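Side-chain contacts in putative NADPH:quinone oxidoreductase (Ralstonia eutropha, PDB 3IUP), which binds NADPH and is a putative quinone oxidoreductase, probably using the cofactor to reduce quinone-like substrates: residues 119-123 / 124-128; 344-348 / 349-353. All coordinates share one frame; numbering follows the deposited sequence.

Both interactions are local. Each joins a strand end to the loop or turn that directly follows it, and both strands, 118-121 and 344-347, belong to the same mixed sheet. Their centres lie about 17 Å apart. In interaction 1 (119-123 / 124-128) no hydrogen bond crosses between the segments, and one buried selenomethionine folds back on the chain. Interaction 2 (344-348 / 349-353) is mainly polar, with a serine and a glutamate capping a short helix beside a small apolar contact. Both are partly buried, but interaction 2 lies farther out, its centre about 19 Å from the chain centre against 14 Å. The two meet where Tyr-127 C packs against Leu-348 CD1, 3.9 Å apart.

Interaction 1 (119-123 / 124-128); sequences VAAIG and GAMYS
A loop in the GroES-like domain leads from strand 118-121 toward strand 130-134, and the side chain of Met-126, a selenomethionine, fills its inner side against Ala-121 and Gly-123. The terminal methyl CE reaches the strand end. It lies 3.9 Å from the carbonyl oxygen Ala-121 O. The apolar touch is from the same CE to the methyl CB of Ala-121, at 4.3 Å. The selenium stands beside the main chain of the loop, with SE 4.1 Å from Gly-123 N. This is van der Waals packing of a soft, bulky atom against main chain.

The path of the side chain explains the fit. CG is anti to the carbonyl carbon (chi1 -49°), and the chain then bends at both chi2 and chi3. It therefore curls back over the preceding residues. The neighbours Ile-39 and Ser-42 of strand 34-43 also touch it, so the buried side chain links the loop to the sheet.

The chain bends at Gly-123 and Gly-124, and Gly-124 takes up a positive phi of 75°, which brings the chain round between the strand end and Met-126. The carbonyl of Gly-124 accepts a hydrogen bond from Arg-131, while that of Gly-123 receives a weak one from the same NH2. Gly-124 pairs through the backbone with Asn-96, and Met-126 with Gly-95, which ties the loop to the chain before strand 98-105.

Beyond Met-126, an inverse gamma turn centred on Tyr-127 redirects the chain. Ser-128 then reaches back across it: its OG donates to Ala-125 O at 2.6 Å, from above the carbonyl plane and 43° out of it.

Interaction 2 (344-348 / 349-353); sequences KEISL and AEVLD
Ser-347 and Glu-350 grip each other where strand 344-347 runs into a short helix, and this is the tight part of the contact. Glu-350 N donates to Ser-347 OG at 3.2 Å. In return, Ser-347 N donates to Glu-350 OE1 at 2.9 Å, a fairly straight bond at 160°. It meets the anti side of the carboxylate, 25° out of its plane. With CG anti to the carbonyl carbon (chi1 -72°) and the chain extended beyond it, OE1 reaches back to the strand end. There OE1 also lies close to Ile-346, 3.3 Å from its CB.

On the buried side the contact is apolar. Ile-346 CD1 meets Val-351 CG2 at 3.9 Å, the two side chains crossing at about a right angle. Leu-6 of strand 4-12 meets Leu-348, and Leu-8 meets Val-351. Val-351 N donates to both Ser-347 O and Leu-348 O through bent bonds. The short helix is weakly bonded.

The charged side is looser. Lys-344 is exposed, and its NZ stays 6.6 Å from Glu-350 OE2. Lys-375 makes only a long, weak ion pair with OE1. The reciprocal pair of bonds between Ser-347 and Glu-350 is a capping box, with Ser-347 as the helix N-cap.

Interaction 1 (119-123 / 124-128)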
loop_
_atom_site.group_PDB
_atom_site.type_symbol
_atom_site.label_atom_id
_atom_site.label_comp_id
_atom_site.label_asym_id
_atom_site.label_seq_id
_atom_site.Cartn_x
_atom_site.Cartn_y
_atom_site.Cartn_z
ATOM N N VAL A 119 15.340 -22.176 28.414
ATOM C CA VAL A 119 14.745 -22.058 27.095
ATOM C C VAL A 119 13.926 -20.780 26.943
ATOM O O VAL A 119 13.485 -20.203 27.920
ATOM C CB VAL A 119 13.829 -23.283 26.782
ATOM C CG1 VAL A 119 14.659 -24.599 26.854
ATOM C CG2 VAL A 119 12.574 -23.335 27.664
ATOM N N ALA A 120 13.733 -20.382 25.683
ATOM C CA ALA A 120 12.760 -19.346 25.291
ATOM C C ALA A 120 11.712 -19.996 24.409
ATOM O O ALA A 120 11.989 -20.969 23.685
ATOM C CB ALA A 120 13.457 -18.174 24.539
ATOM N N ALA A 121 10.508 -19.464 24.443
ATOM C CA ALA A 121 9.418 -19.937 23.549
ATOM C C ALA A 121 8.539 -18.795 23.171
ATOM O O ALA A 121 8.376 -17.868 23.973
ATOM C CB ALA A 121 8.596 -21.015 24.233
ATOM N N ILE A 122 7.924 -18.846 21.973
ATOM C CA ILE A 122 6.901 -17.877 21.610
ATOM C C ILE A 122 5.546 -18.593 21.610
ATOM O O ILE A 122 4.842 -18.660 20.657
ATOM C CB ILE A 122 7.203 -17.027 20.301
ATOM C CG1 ILE A 122 6.164 -15.919 20.102
ATOM C CG2 ILE A 122 7.275 -17.866 19.083
ATOM C CD1 ILE A 122 6.583 -14.801 19.141
ATOM N N GLY A 123 5.183 -19.084 22.757
ATOM C CA GLY A 123 4.056 -20.010 22.870
ATOM C C GLY A 123 2.733 -19.321 23.065
ATOM O O GLY A 123 1.691 -19.966 22.986
ATOM N N GLY A 124 2.742 -18.016 23.364
ATOM C CA GLY A 124 1.534 -17.395 23.880
ATOM C C GLY A 124 1.322 -17.808 25.336
ATOM O O GLY A 124 1.922 -18.798 25.845
ATOM N N ALA A 125 0.451 -17.066 26.016
ATOM C CA ALA A 125 0.131 -17.333 27.429
ATOM C C ALA A 125 1.394 -17.379 28.299
ATOM O O ALA A 125 1.490 -18.127 29.282
ATOM C CB ALA A 125 -0.686 -18.654 27.583
HETATM N N MSE A 126 2.351 -16.512 27.995
HETATM C CA MSE A 126 3.621 -16.544 28.742
HETATM C C MSE A 126 3.598 -15.749 30.032
HETATM O O MSE A 126 4.530 -15.877 30.836
HETATM C CB MSE A 126 4.819 -16.141 27.886
HETATM C CG MSE A 126 4.923 -16.840 26.553
HETATM SE SE MSE A 126 5.249 -18.785 26.817
HETATM C CE MSE A 126 6.921 -18.683 27.450
ATOM N N TYR A 127 2.539 -14.967 30.268
ATOM C CA TYR A 127 2.368 -14.274 31.552
ATOM C C TYR A 127 1.687 -15.261 32.532
ATOM O O TYR A 127 0.490 -15.167 32.839
ATOM C CB TYR A 127 1.566 -12.993 31.455
ATOM C CG TYR A 127 2.151 -11.960 30.518
ATOM C CD1 TYR A 127 3.442 -12.050 30.005
ATOM C CD2 TYR A 127 1.363 -10.900 30.090
ATOM C CE1 TYR A 127 3.920 -11.083 29.126
ATOM C CE2 TYR A 127 1.837 -9.949 29.223
ATOM C CZ TYR A 127 3.139 -10.023 28.751
ATOM O OH TYR A 127 3.567 -9.086 27.851
ATOM N N SER A 128 2.497 -16.229 32.943
ATOM C CA SER A 128 2.027 -17.470 33.622
ATOM C C SER A 128 3.177 -17.999 34.411
ATOM O O SER A 128 4.326 -17.946 33.962
ATOM C CB SER A 128 1.622 -18.575 32.624
ATOM O OG SER A 128 0.624 -18.115 31.719
#

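Interaction 2 (344-348 / 349-353)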
loop_
_atom_site.group_PDB
_atom_site.type_symbol
_atom_site.label_atom_id
_atom_site.label_comp_id
_atom_site.label_asym_id
_atom_site.label_seq_id
_atom_site.Cartn_x
_atom_site.Cartn_y
_atom_site.Cartn_z
ATOM N N LYS A 344 12.495 -1.986 34.250
ATOM C CA LYS A 344 12.051 -2.559 35.516
ATOM C C LYS A 344 11.657 -4.029 35.306
ATOM O O LYS A 344 11.177 -4.387 34.229
ATOM C CB LYS A 344 10.861 -1.769 36.066
ATOM C CG LYS A 344 10.533 -1.997 37.557
ATOM C CD LYS A 344 9.421 -0.982 37.969
ATOM C CE LYS A 344 9.174 -0.937 39.474
ATOM N NZ LYS A 344 10.248 -0.139 40.192
ATOM N N GLU A 345 11.921 -4.874 36.295
ATOM C CA GLU A 345 11.390 -6.238 36.320
ATOM C C GLU A 345 10.314 -6.316 37.387
ATOM O O GLU A 345 10.562 -5.950 38.554
ATOM C CB GLU A 345 12.477 -7.251 36.618
ATOM C CG GLU A 345 11.958 -8.689 36.713
ATOM C CD GLU A 345 13.047 -9.733 36.906
ATOM O OE1 GLU A 345 13.901 -9.882 36.013
ATOM O OE2 GLU A 345 13.035 -10.442 37.925
ATOM N N ILE A 346 9.118 -6.770 37.004
ATOM C CA ILE A 346 7.985 -6.771 37.921
ATOM C C ILE A 346 7.365 -8.146 38.072
ATOM O O ILE A 346 7.494 -8.994 37.187
ATOM C CB ILE A 346 6.898 -5.764 37.471
ATOM C CG1 ILE A 346 6.352 -6.113 36.080
ATOM C CG2 ILE A 346 7.454 -4.326 37.435
ATOM C CD1 ILE A 346 5.178 -5.219 35.632
ATOM N N SER A 347 6.676 -8.370 39.186
ATOM C CA SER A 347 5.902 -9.575 39.400
ATOM C C SER A 347 4.627 -9.604 38.577
ATOM O O SER A 347 4.111 -8.590 38.081
ATOM C CB SER A 347 5.495 -9.720 40.879
ATOM O OG SER A 347 4.600 -8.685 41.239
ATOM N N LEU A 348 4.009 -10.767 38.576
ATOM C CA LEU A 348 2.697 -10.912 37.927
ATOM C C LEU A 348 1.622 -9.981 38.502
ATOM O O LEU A 348 0.935 -9.277 37.769
ATOM C CB LEU A 348 2.275 -12.387 38.011
ATOM C CG LEU A 348 1.429 -12.898 36.888
ATOM C CD1 LEU A 348 2.075 -12.786 35.535
ATOM C CD2 LEU A 348 1.071 -14.378 37.205
ATOM N N ALA A 349 1.538 -9.905 39.820
ATOM C CA ALA A 349 0.593 -8.992 40.485
ATOM C C ALA A 349 0.843 -7.517 40.126
ATOM O O ALA A 349 -0.106 -6.733 39.946
ATOM C CB ALA A 349 0.640 -9.187 41.959
ATOM N N GLU A 350 2.117 -7.154 39.968
ATOM C CA GLU A 350 2.469 -5.781 39.618
ATOM C C GLU A 350 2.092 -5.349 38.191
ATOM O O GLU A 350 1.970 -4.159 37.920
ATOM C CB GLU A 350 3.977 -5.574 39.869
ATOM C CG GLU A 350 4.346 -5.509 41.319
ATOM C CD GLU A 350 5.870 -5.426 41.557
ATOM O OE1 GLU A 350 6.694 -5.959 40.766
ATOM O OE2 GLU A 350 6.261 -4.816 42.585
ATOM N N VAL A 351 1.872 -6.305 37.275
ATOM C CA VAL A 351 1.351 -6.011 35.968
ATOM C C VAL A 351 0.002 -5.293 36.102
ATOM O O VAL A 351 -0.343 -4.471 35.258
ATOM C CB VAL A 351 1.223 -7.314 35.113
ATOM C CG1 VAL A 351 0.619 -7.083 33.730
ATOM C CG2 VAL A 351 2.593 -8.044 35.041
ATOM N N LEU A 352 -0.729 -5.634 37.134
ATOM C CA LEU A 352 -2.074 -5.094 37.313
ATOM C C LEU A 352 -2.108 -3.928 38.290
ATOM O O LEU A 352 -3.180 -3.505 38.686
ATOM C CB LEU A 352 -3.059 -6.204 37.696
ATOM C CG LEU A 352 -3.164 -7.313 36.632
ATOM C CD1 LEU A 352 -4.291 -8.318 37.029
ATOM C CD2 LEU A 352 -3.366 -6.816 35.209
ATOM N N ASP A 353 -0.963 -3.385 38.663
ATOM C CA ASP A 353 -0.913 -2.151 39.461
ATOM C C ASP A 353 -1.084 -0.964 38.532
ATOM O O ASP A 353 -0.323 -0.805 37.590
ATOM C CB ASP A 353 0.432 -2.093 40.151
ATOM C CG ASP A 353 0.589 -0.889 41.076
ATOM O OD1 ASP A 353 0.190 0.237 40.709
ATOM O OD2 ASP A 353 1.127 -1.114 42.179
#